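Local coordinates for protein activated BY transcription factor SSRB (Salmonella enterica, PDB 2WNW) that belongs to glycoside hydrolase family 30, pairing a TIM barrel with a beta-sandwich domain, its production being switched on by the transcription factor SsrB, at residues Gln43-Phe48 against Phe321-Ser326; Gln70-Tyr75 against Leu361-Trp367; Gln79-Tyr83 against Ile370-Arg375; Glu294-Pro298 against His309-Tyr313. All blocks are in the same frame, centred on the assembly; numbering follows the deposited sequence.

Contact 1 of 4, residues Gln43-Phe48 against Phe321-Ser326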
# COMPACT_ATOMS: atom_id res chain seq x y z
N GLN A 43 -7.59 -11.39 -4.08
CA GLN A 43 -7.16 -12.27 -5.17
C GLN A 43 -6.78 -13.69 -4.76
O GLN A 43 -6.39 -13.93 -3.61
CB GLN A 43 -5.98 -11.64 -5.94
CG GLN A 43 -4.61 -11.96 -5.37
CD GLN A 43 -4.21 -11.07 -4.20
OE1 GLN A 43 -5.05 -10.38 -3.62
NE2 GLN A 43 -2.93 -11.09 -3.85
N GLN A 44 -6.89 -14.61 -5.71
CA GLN A 44 -6.55 -16.01 -5.47
C GLN A 44 -5.08 -16.25 -5.82
O GLN A 44 -4.57 -15.68 -6.79
CB GLN A 44 -7.43 -16.93 -6.32
CG GLN A 44 -7.35 -18.39 -5.93
CD GLN A 44 -8.44 -19.23 -6.58
OE1 GLN A 44 -9.00 -20.14 -5.96
NE2 GLN A 44 -8.75 -18.94 -7.84
N ILE A 45 -4.41 -17.08 -5.03
CA ILE A 45 -3.00 -17.36 -5.29
C ILE A 45 -2.83 -18.82 -5.72
O ILE A 45 -3.58 -19.70 -5.29
CB ILE A 45 -2.14 -17.03 -4.04
CG1 ILE A 45 -2.46 -17.98 -2.89
CG2 ILE A 45 -2.42 -15.59 -3.59
CD1 ILE A 45 -1.55 -19.19 -2.83
N ASP A 46 -1.84 -19.07 -6.57
CA ASP A 46 -1.59 -20.41 -7.09
C ASP A 46 -0.57 -21.25 -6.32
O ASP A 46 -0.50 -22.46 -6.53
CB ASP A 46 -1.18 -20.33 -8.56
CG ASP A 46 -2.23 -19.65 -9.42
OD1 ASP A 46 -3.42 -19.70 -9.05
OD2 ASP A 46 -1.88 -19.08 -10.48
N GLY A 47 0.22 -20.62 -5.46
CA GLY A 47 1.20 -21.38 -4.69
C GLY A 47 2.55 -20.72 -4.48
O GLY A 47 2.72 -19.52 -4.71
N PHE A 48 3.52 -21.52 -4.04
CA PHE A 48 4.88 -21.06 -3.76
C PHE A 48 5.88 -22.12 -4.22
O PHE A 48 5.59 -23.32 -4.21
CB PHE A 48 5.10 -20.85 -2.25
CG PHE A 48 4.17 -19.85 -1.64
CD1 PHE A 48 2.84 -20.17 -1.39
CD2 PHE A 48 4.62 -18.57 -1.33
CE1 PHE A 48 1.97 -19.22 -0.84
CE2 PHE A 48 3.76 -17.62 -0.79
CZ PHE A 48 2.43 -17.95 -0.54
N PHE A 321 1.93 -9.80 -2.29
CA PHE A 321 0.62 -10.38 -2.00
C PHE A 321 -0.41 -9.36 -1.53
O PHE A 321 -1.59 -9.47 -1.87
CB PHE A 321 0.78 -11.54 -1.02
CG PHE A 321 1.38 -12.77 -1.65
CD1 PHE A 321 0.71 -13.44 -2.67
CD2 PHE A 321 2.64 -13.23 -1.26
CE1 PHE A 321 1.28 -14.56 -3.29
CE2 PHE A 321 3.21 -14.35 -1.87
CZ PHE A 321 2.53 -15.01 -2.89
N LYS A 322 0.02 -8.37 -0.76
CA LYS A 322 -0.93 -7.34 -0.31
C LYS A 322 -1.39 -6.53 -1.52
O LYS A 322 -2.48 -5.96 -1.52
CB LYS A 322 -0.27 -6.39 0.69
CG LYS A 322 -0.05 -7.00 2.07
CD LYS A 322 -0.76 -6.19 3.14
CE LYS A 322 -2.26 -6.18 2.95
NZ LYS A 322 -2.96 -5.35 3.99
N SER A 323 -0.56 -6.50 -2.56
CA SER A 323 -0.86 -5.72 -3.75
C SER A 323 -1.56 -6.44 -4.91
O SER A 323 -1.83 -5.82 -5.94
CB SER A 323 0.42 -5.06 -4.26
OG SER A 323 1.00 -4.28 -3.23
N GLY A 324 -1.83 -7.74 -4.76
CA GLY A 324 -2.53 -8.46 -5.82
C GLY A 324 -1.81 -9.61 -6.50
O GLY A 324 -2.32 -10.16 -7.48
N CYS A 325 -0.64 -9.98 -5.99
CA CYS A 325 0.18 -11.07 -6.55
C CYS A 325 -0.53 -12.42 -6.51
O CYS A 325 -1.16 -12.77 -5.52
CB CYS A 325 1.50 -11.15 -5.79
SG CYS A 325 2.64 -12.42 -6.39
N SER A 326 -0.39 -13.20 -7.59
CA SER A 326 -1.04 -14.51 -7.68
C SER A 326 -0.16 -15.71 -7.33
O SER A 326 -0.64 -16.84 -7.31
CB SER A 326 -1.59 -14.71 -9.10
OG SER A 326 -0.55 -14.75 -10.06
O HOH W 1 -4.47 -7.88 -2.62
O HOH W 2 -0.11 -17.25 -11.09

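Contact 2 of 4, residues Gln70-Tyr75 against Leu361-Trp367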
# COMPACT_ATOMS: atom_id res chain seq x y z
N GLN A 70 16.97 -35.97 1.91
CA GLN A 70 16.74 -34.88 2.86
C GLN A 70 16.38 -33.60 2.11
O GLN A 70 15.43 -32.90 2.49
CB GLN A 70 18.00 -34.64 3.70
CG GLN A 70 18.01 -33.29 4.42
CD GLN A 70 19.29 -33.03 5.19
OE1 GLN A 70 20.39 -33.24 4.68
NE2 GLN A 70 19.15 -32.54 6.42
N PHE A 71 17.14 -33.29 1.07
CA PHE A 71 16.90 -32.10 0.26
C PHE A 71 15.48 -32.06 -0.30
O PHE A 71 14.77 -31.07 -0.14
CB PHE A 71 17.90 -32.04 -0.90
CG PHE A 71 17.62 -30.93 -1.88
CD1 PHE A 71 17.89 -29.61 -1.55
CD2 PHE A 71 17.06 -31.21 -3.12
CE1 PHE A 71 17.60 -28.57 -2.44
CE2 PHE A 71 16.76 -30.19 -4.02
CZ PHE A 71 17.03 -28.87 -3.68
N LEU A 72 15.08 -33.15 -0.95
CA LEU A 72 13.74 -33.21 -1.54
C LEU A 72 12.61 -33.13 -0.52
O LEU A 72 11.58 -32.52 -0.79
CB LEU A 72 13.59 -34.49 -2.38
CG LEU A 72 14.47 -34.56 -3.63
CD1 LEU A 72 14.27 -35.91 -4.31
CD2 LEU A 72 14.11 -33.43 -4.59
N SER A 73 12.79 -33.75 0.64
CA SER A 73 11.75 -33.71 1.68
C SER A 73 11.59 -32.30 2.23
O SER A 73 10.48 -31.83 2.48
CB SER A 73 12.11 -34.66 2.83
OG SER A 73 12.19 -36.00 2.37
N LEU A 74 12.72 -31.62 2.43
CA LEU A 74 12.72 -30.26 2.97
C LEU A 74 11.91 -29.30 2.11
O LEU A 74 11.20 -28.44 2.62
CB LEU A 74 14.16 -29.76 3.07
CG LEU A 74 14.85 -29.60 4.42
CD1 LEU A 74 14.10 -30.30 5.53
CD2 LEU A 74 16.27 -30.12 4.29
N TYR A 75 12.03 -29.45 0.80
CA TYR A 75 11.35 -28.58 -0.14
C TYR A 75 9.99 -29.05 -0.63
O TYR A 75 9.06 -28.26 -0.74
CB TYR A 75 12.25 -28.36 -1.36
CG TYR A 75 13.12 -27.12 -1.34
CD1 TYR A 75 14.41 -27.15 -1.85
CD2 TYR A 75 12.62 -25.90 -0.89
CE1 TYR A 75 15.19 -26.00 -1.94
CE2 TYR A 75 13.39 -24.73 -0.97
CZ TYR A 75 14.67 -24.79 -1.50
OH TYR A 75 15.43 -23.65 -1.63
N LEU A 361 24.62 -29.99 3.76
CA LEU A 361 23.51 -29.18 3.26
C LEU A 361 23.34 -27.99 4.21
O LEU A 361 23.38 -28.15 5.42
CB LEU A 361 22.23 -30.04 3.25
CG LEU A 361 21.06 -29.65 2.35
CD1 LEU A 361 21.52 -29.65 0.91
CD2 LEU A 361 19.93 -30.65 2.53
N ARG A 362 23.14 -26.80 3.65
CA ARG A 362 22.99 -25.59 4.45
C ARG A 362 21.74 -24.79 4.09
O ARG A 362 21.48 -24.51 2.91
CB ARG A 362 24.23 -24.71 4.26
CG ARG A 362 24.10 -23.29 4.77
CD ARG A 362 24.82 -22.33 3.82
NE ARG A 362 26.18 -22.76 3.53
CZ ARG A 362 26.93 -22.28 2.54
NH1 ARG A 362 26.44 -21.34 1.74
NH2 ARG A 362 28.16 -22.73 2.36
N ARG A 363 20.97 -24.41 5.10
CA ARG A 363 19.76 -23.62 4.90
C ARG A 363 19.98 -22.18 5.33
O ARG A 363 20.24 -21.91 6.51
CB ARG A 363 18.59 -24.22 5.69
CG ARG A 363 17.95 -25.43 5.04
CD ARG A 363 16.89 -26.03 5.93
NE ARG A 363 17.47 -26.63 7.12
CZ ARG A 363 16.77 -27.12 8.13
NH1 ARG A 363 15.44 -27.08 8.10
NH2 ARG A 363 17.38 -27.65 9.18
N ASN A 364 19.87 -21.25 4.38
CA ASN A 364 20.06 -19.84 4.67
C ASN A 364 18.79 -19.22 5.27
O ASN A 364 17.73 -19.84 5.24
CB ASN A 364 20.47 -19.10 3.40
CG ASN A 364 21.86 -19.49 2.93
OD1 ASN A 364 22.82 -19.40 3.69
ND2 ASN A 364 21.97 -19.93 1.68
N HIS A 365 18.90 -18.01 5.79
CA HIS A 365 17.75 -17.33 6.39
C HIS A 365 16.56 -17.28 5.44
O HIS A 365 15.41 -17.44 5.86
CB HIS A 365 18.12 -15.90 6.81
CG HIS A 365 18.86 -15.81 8.12
ND1 HIS A 365 19.76 -16.77 8.53
CD2 HIS A 365 18.85 -14.86 9.08
CE1 HIS A 365 20.28 -16.40 9.69
NE2 HIS A 365 19.74 -15.25 10.05
N SER A 366 16.83 -17.05 4.16
CA SER A 366 15.77 -16.97 3.16
C SER A 366 14.88 -18.21 3.13
O SER A 366 13.68 -18.11 2.89
CB SER A 366 16.37 -16.72 1.78
OG SER A 366 17.26 -17.76 1.42
N TRP A 367 15.46 -19.39 3.37
CA TRP A 367 14.67 -20.62 3.36
C TRP A 367 13.58 -20.54 4.42
O TRP A 367 12.43 -20.89 4.17
CB TRP A 367 15.57 -21.84 3.63
CG TRP A 367 14.86 -23.16 3.43
CD1 TRP A 367 14.66 -23.81 2.24
CD2 TRP A 367 14.25 -23.97 4.44
NE1 TRP A 367 13.95 -24.97 2.45
CE2 TRP A 367 13.69 -25.09 3.79
CE3 TRP A 367 14.11 -23.85 5.83
CZ2 TRP A 367 13.00 -26.10 4.49
CZ3 TRP A 367 13.43 -24.85 6.53
CH2 TRP A 367 12.88 -25.96 5.85

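Contact 3 of 4, residues Gln79-Tyr83 against Ile370-Arg375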
# COMPACT_ATOMS: atom_id res chain seq x y z
N GLN A 79 4.78 -32.05 4.63
CA GLN A 79 5.00 -31.72 6.04
C GLN A 79 6.13 -30.71 6.21
O GLN A 79 6.42 -30.29 7.33
CB GLN A 79 5.30 -32.99 6.84
CG GLN A 79 4.10 -33.92 6.98
CD GLN A 79 3.74 -34.60 5.67
OE1 GLN A 79 2.56 -34.85 5.40
NE2 GLN A 79 4.75 -34.92 4.87
N GLU A 80 6.77 -30.34 5.11
CA GLU A 80 7.84 -29.36 5.16
C GLU A 80 7.44 -28.14 4.32
O GLU A 80 6.33 -27.64 4.48
CB GLU A 80 9.15 -29.96 4.64
CG GLU A 80 9.75 -31.01 5.58
CD GLU A 80 10.30 -30.42 6.87
OE1 GLU A 80 10.70 -31.21 7.75
OE2 GLU A 80 10.35 -29.18 7.01
N HIS A 81 8.31 -27.68 3.43
CA HIS A 81 7.97 -26.51 2.64
C HIS A 81 6.82 -26.69 1.67
O HIS A 81 6.23 -25.71 1.23
CB HIS A 81 9.19 -25.96 1.92
CG HIS A 81 9.94 -24.94 2.72
ND1 HIS A 81 10.70 -23.94 2.14
CD2 HIS A 81 10.02 -24.74 4.05
CE1 HIS A 81 11.22 -23.18 3.08
NE2 HIS A 81 10.82 -23.64 4.26
N ASN A 82 6.50 -27.93 1.34
CA ASN A 82 5.37 -28.21 0.45
C ASN A 82 5.32 -27.33 -0.80
O ASN A 82 4.27 -26.80 -1.14
CB ASN A 82 4.07 -28.05 1.25
CG ASN A 82 2.84 -28.43 0.45
OD1 ASN A 82 2.75 -29.54 -0.08
ND2 ASN A 82 1.88 -27.51 0.36
N TYR A 83 6.45 -27.18 -1.49
CA TYR A 83 6.48 -26.37 -2.70
C TYR A 83 5.45 -26.87 -3.70
O TYR A 83 5.38 -28.06 -3.99
CB TYR A 83 7.88 -26.38 -3.32
CG TYR A 83 8.80 -25.26 -2.84
CD1 TYR A 83 10.02 -25.02 -3.46
CD2 TYR A 83 8.42 -24.42 -1.79
CE1 TYR A 83 10.85 -23.98 -3.06
CE2 TYR A 83 9.25 -23.37 -1.37
CZ TYR A 83 10.46 -23.16 -2.01
OH TYR A 83 11.28 -22.12 -1.63
N ILE A 370 10.86 -17.80 3.46
CA ILE A 370 9.89 -18.30 2.50
C ILE A 370 8.94 -19.24 3.24
O ILE A 370 7.74 -19.27 2.97
CB ILE A 370 10.59 -19.07 1.36
CG1 ILE A 370 11.46 -18.11 0.55
CG2 ILE A 370 9.56 -19.75 0.47
CD1 ILE A 370 12.33 -18.81 -0.49
N GLY A 371 9.49 -19.99 4.19
CA GLY A 371 8.71 -20.94 4.96
C GLY A 371 7.53 -20.36 5.72
O GLY A 371 6.52 -21.04 5.89
N HIS A 372 7.65 -19.13 6.20
CA HIS A 372 6.54 -18.52 6.93
C HIS A 372 5.30 -18.44 6.05
O HIS A 372 4.19 -18.31 6.56
CB HIS A 372 6.94 -17.12 7.44
CG HIS A 372 7.58 -17.15 8.79
ND1 HIS A 372 6.85 -17.23 9.96
CD2 HIS A 372 8.89 -17.19 9.16
CE1 HIS A 372 7.68 -17.32 10.99
NE2 HIS A 372 8.92 -17.30 10.53
N PHE A 373 5.51 -18.54 4.74
CA PHE A 373 4.42 -18.52 3.77
C PHE A 373 4.06 -19.91 3.23
O PHE A 373 2.98 -20.44 3.48
CB PHE A 373 4.77 -17.67 2.54
CG PHE A 373 4.63 -16.19 2.73
CD1 PHE A 373 5.67 -15.45 3.27
CD2 PHE A 373 3.47 -15.53 2.33
CE1 PHE A 373 5.56 -14.06 3.41
CE2 PHE A 373 3.35 -14.15 2.46
CZ PHE A 373 4.40 -13.41 3.00
N CYS A 374 5.00 -20.50 2.49
CA CYS A 374 4.80 -21.78 1.81
C CYS A 374 4.42 -23.00 2.64
O CYS A 374 3.74 -23.89 2.13
CB CYS A 374 6.02 -22.11 0.95
SG CYS A 374 7.48 -22.64 1.85
N ARG A 375 4.83 -23.05 3.90
CA ARG A 375 4.50 -24.20 4.74
C ARG A 375 3.05 -24.19 5.19
O ARG A 375 2.51 -25.24 5.57
CB ARG A 375 5.41 -24.22 5.98
CG ARG A 375 6.90 -24.33 5.66
CD ARG A 375 7.75 -24.09 6.90
NE ARG A 375 7.79 -25.24 7.80
CZ ARG A 375 8.53 -26.32 7.60
NH1 ARG A 375 9.31 -26.42 6.52
NH2 ARG A 375 8.51 -27.32 8.48
O HOH W 3 4.27 -27.83 6.20
O HOH W 4 3.81 -24.09 -0.75
O HOH W 5 1.32 -24.91 1.95

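Contact 4 of 4, residues Glu294-Pro298 against His309-Tyr313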
# COMPACT_ATOMS: atom_id res chain seq x y z
N GLU A 294 10.50 -14.62 -10.33
CA GLU A 294 11.92 -14.79 -10.04
C GLU A 294 12.54 -13.69 -9.20
O GLU A 294 12.25 -12.51 -9.37
CB GLU A 294 12.72 -14.91 -11.34
CG GLU A 294 14.17 -15.31 -11.13
CD GLU A 294 15.07 -14.86 -12.26
OE1 GLU A 294 14.81 -15.24 -13.42
OE2 GLU A 294 16.05 -14.14 -11.98
N GLY A 295 13.42 -14.11 -8.29
CA GLY A 295 14.11 -13.17 -7.43
C GLY A 295 15.19 -13.93 -6.68
O GLY A 295 15.07 -15.14 -6.47
N CYS A 296 16.26 -13.23 -6.32
CA CYS A 296 17.35 -13.83 -5.56
C CYS A 296 18.21 -12.71 -5.00
O CYS A 296 18.01 -11.54 -5.33
CB CYS A 296 18.21 -14.75 -6.45
SG CYS A 296 19.26 -13.90 -7.68
N VAL A 297 19.15 -13.08 -4.14
CA VAL A 297 20.06 -12.11 -3.53
C VAL A 297 21.48 -12.59 -3.82
O VAL A 297 21.71 -13.78 -4.04
CB VAL A 297 19.85 -12.01 -2.00
CG1 VAL A 297 18.46 -11.46 -1.69
CG2 VAL A 297 20.03 -13.38 -1.35
N PRO A 298 22.45 -11.66 -3.84
CA PRO A 298 23.83 -12.05 -4.12
C PRO A 298 24.51 -12.70 -2.92
O PRO A 298 23.99 -12.69 -1.80
CB PRO A 298 24.48 -10.72 -4.49
CG PRO A 298 23.76 -9.75 -3.59
CD PRO A 298 22.32 -10.20 -3.73
N HIS A 309 19.14 -10.46 3.70
CA HIS A 309 18.51 -11.38 2.76
C HIS A 309 17.13 -11.78 3.28
O HIS A 309 16.17 -11.92 2.52
CB HIS A 309 19.39 -12.61 2.56
CG HIS A 309 20.72 -12.29 1.94
ND1 HIS A 309 21.70 -13.24 1.75
CD2 HIS A 309 21.24 -11.12 1.49
CE1 HIS A 309 22.76 -12.67 1.20
NE2 HIS A 309 22.51 -11.39 1.04
N TRP A 310 17.05 -11.97 4.59
CA TRP A 310 15.81 -12.32 5.28
C TRP A 310 14.81 -11.21 4.99
O TRP A 310 13.67 -11.47 4.58
CB TRP A 310 16.13 -12.43 6.78
CG TRP A 310 14.97 -12.41 7.75
CD1 TRP A 310 14.53 -11.34 8.47
CD2 TRP A 310 14.20 -13.54 8.19
NE1 TRP A 310 13.55 -11.73 9.35
CE2 TRP A 310 13.33 -13.07 9.20
CE3 TRP A 310 14.17 -14.90 7.85
CZ2 TRP A 310 12.42 -13.92 9.87
CZ3 TRP A 310 13.27 -15.74 8.51
CH2 TRP A 310 12.41 -15.25 9.51
N HIS A 311 15.24 -9.97 5.18
CA HIS A 311 14.39 -8.82 4.92
C HIS A 311 13.94 -8.73 3.46
O HIS A 311 12.77 -8.51 3.18
CB HIS A 311 15.11 -7.51 5.26
CG HIS A 311 14.39 -6.29 4.79
ND1 HIS A 311 13.27 -5.80 5.43
CD2 HIS A 311 14.57 -5.51 3.70
CE1 HIS A 311 12.80 -4.76 4.76
NE2 HIS A 311 13.57 -4.56 3.71
N THR A 312 14.88 -8.88 2.54
CA THR A 312 14.55 -8.78 1.12
C THR A 312 13.42 -9.73 0.71
O THR A 312 12.47 -9.32 0.05
CB THR A 312 15.80 -9.03 0.24
OG1 THR A 312 16.76 -7.99 0.49
CG2 THR A 312 15.44 -9.03 -1.24
N TYR A 313 13.52 -10.99 1.12
CA TYR A 313 12.50 -11.97 0.77
C TYR A 313 11.15 -11.66 1.42
O TYR A 313 10.13 -11.60 0.73
CB TYR A 313 12.94 -13.39 1.17
CG TYR A 313 13.73 -14.11 0.10
CD1 TYR A 313 15.10 -13.89 -0.05
CD2 TYR A 313 13.10 -14.98 -0.79
CE1 TYR A 313 15.83 -14.53 -1.07
CE2 TYR A 313 13.81 -15.62 -1.80
CZ TYR A 313 15.17 -15.39 -1.94
OH TYR A 313 15.85 -16.02 -2.95
O HOH W 6 18.58 -15.80 -3.22

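Contact 1 of 4, residues Gln43-Phe48 against Phe321-Ser326
The side-chain amide of Q43 shows how one polar group can bind the turn that follows a helix. Its NE2 gives one hydrogen to the carbonyl O of F321, 2.9 Å away, and the other to the O of C325 at 3.0 Å. Both acceptors lie within a few degrees of the amide plane and both bonds are nearly straight. F321 O is met on a lone pair in its carbonyl plane; C325 O is approached from a donor tilted 31° out of its plane. Q43 reaches them with CG set between its backbone N and carbonyl carbon (chi1 87°) and the chain bent at chi2, which lays the amide across G324, where a Schellman motif closes helix 305-322. At the other end of the amide, a water lies within bonding distance of both OE1 and K322 O.

Farther along, D46 N donates to S326 O over only 2.6 Å, meeting the carbonyl oxygen almost end-on, and a second water links D46 OD2 to S326 OG. That carboxylate is also salt-bridged to K138 and K289. Beside the polar part, the F321 ring receives CG2 of I45 at 3.9 Å from its CE1, and the F48 ring comes from the opposite direction, its plane inclined 46° to that of F321.

These residues join strand 41-44 of the sandwich sheet, and the start of barrel strand 48-51, to the turn between helix 305-322 and strand 327-330. The chemistry implies a division of labour: one side-chain nitrogen spends both hydrogens on carbonyls around the turn, while I45 and F48 pack on the F321 ring alongside.

Contact 2 of 4, residues Gln70-Tyr75 against Leu361-Trp367
L74 meets both parts of the opposing segment: its CD2 touches CD2 of L361 tip to tip, while its CG lies against CZ2 of W367, 4.0 Å away. In this (beta/alpha)8 barrel, helix 65-76, which follows the first barrel strand, is thereby packed on strand 360-363 of a small three-stranded sheet and on the first turn of helix 365-374. Helix and strand run roughly parallel, their short axes inclined by 21° and 10.8 Å apart at closest approach.

The tightly packed part surrounds the indole. W367 CG stands anti to its backbone N (chi1 -171°), which extends the ring toward the helix until L74 O lies near the ring plane, 3.5 Å from CZ2. Y75 slides past in the opposite direction and brings CE2 to 3.5 Å from W367 NE1; the planes of the phenol and the five-membered ring are 59° apart. The phenol is fixed further by its OH, bonded to L333 O, and by stacking on Y83, while H81 stacks on the indole. F71, also buried, sets its CB 4.2 Å from L361 CD2, and its ring touches L126 of helix 124-133.

On the solvent side the contact is made by small patches of two exposed residues. Q70, extended beyond CG, comes from the opposite direction to L361, with OE1 3.4 Å from CD2, a contact with a methyl group that supplies no polar bond. R363 lies along the indole, its guanidinium edge at W367 CH2, and its NH1 comes no nearer than 4.3 Å to L74 CD1. Its CD rests 3.5 Å above the indole plane of W367, toward the rim.

Contact 3 of 4, residues Gln79-Tyr83 against Ile370-Arg375
The irregular chain 79-83 passes the last part of segment 370-375 most closely where H81 CA lies 4.7 Å from R375 CA, and waters sit between backbone carbonyls of the two sides: one bridges N82 O to C374 O, another lies between E80 O and R375 O. Beside them, R375 grips E80 end-on, NH1 and NH2 both donating to OE2 at 3.0 Å each in a salt bridge. The oxygen lies in the guanidinium plane, but the carboxylate is turned 60° from it, so NH1 meets OE2 nearly along its C-O axis and NH2 from above the carboxylate plane. The arginine chain bends at chi3 (77°), bringing the guanidinium alongside E80.

C374 SG sits over one face of the H81 ring, 3.7 Å from its centroid. With SG between backbone N and carbonyl carbon (chi1 74°), the same sulfur also reaches the edge of the Y83 ring, 3.7 Å from CE2. I370 CG2 approaches that edge too, 3.6 Å from Y83 OH.

The loop thus leads from helix 65-76 into barrel strand 85-90 beside helix 365-374, with I370 touching F328 and D330 of strand 327-330 and Y313 of helix 305-322.

Contact 4 of 4, residues Glu294-Pro298 against His309-Tyr313
V297 sets one methyl on an imidazole and the other among the next turn of the same helix. CG2 stands above the centre of the H309 ring, 3.6 Å from the centroid and 13° off the normal, a CH-pi contact. CG1 meets CG2 of T312 at 3.9 Å and CE1 of Y313 at 4.1 Å. The division follows from the valine torsion: with chi1 at -65°, CG1 lies beside the backbone N and CG2 between N and the carbonyl carbon, so one methyl faces H309 and the other T312 and Y313. Past the ring, P298 O comes within 3.2 Å of H309 CE1.

The polar link is indirect. A water accepts from V297 N at 2.9 Å and donates to Y313 OH at 2.8 Å, lying in the plane of the phenol ring at its edge. The hydroxyl itself comes only to 3.7 Å from C296 CA.

All this belongs to the loop between the seventh strand of a (beta/alpha)8 barrel, 289-294, and helix 305-322: the chain leaves the strand at its C-terminal end, where such barrels carry their pocket, and folds against the helix that follows.

A second shell holds these groups. E300 bonds NE2 of H309, helping to set the turn of the imidazole under the methyl; R308 O bonds the T312 hydroxyl, while CG2 faces the valine. D330 bonds Y313 OH, and W269 meets the phenol edge-to-face while also donating from NE1 to C296 O. At the strand end, E294 is salt-bridged to R87 and hydrogen-bonded to Y270 OH, and its OE2 bonds a bound glycerol.

In the fold
The four contacts share two helices. Contacts 2 and 3 both use helix 365-374, their centres about 11 Å apart, and are joined directly by L74 O with H81 N (3.1 Å) and Y75 O with Y83 N (2.9 Å), both probable hydrogen bonds. Contact 4 leans on that helix through I370 CD1, 3.7 Å from Y313 CE2, and shares helix 305-322 with contact 1, whose centre lies about 18 Å from its own. F48 of contact 1, which joins a sandwich strand to the barrel, packs on contact 3, CE2 lying 3.5 Å from F373 CB. The glycerol lies beside contact 4, about 5 Å from the C296 side chain.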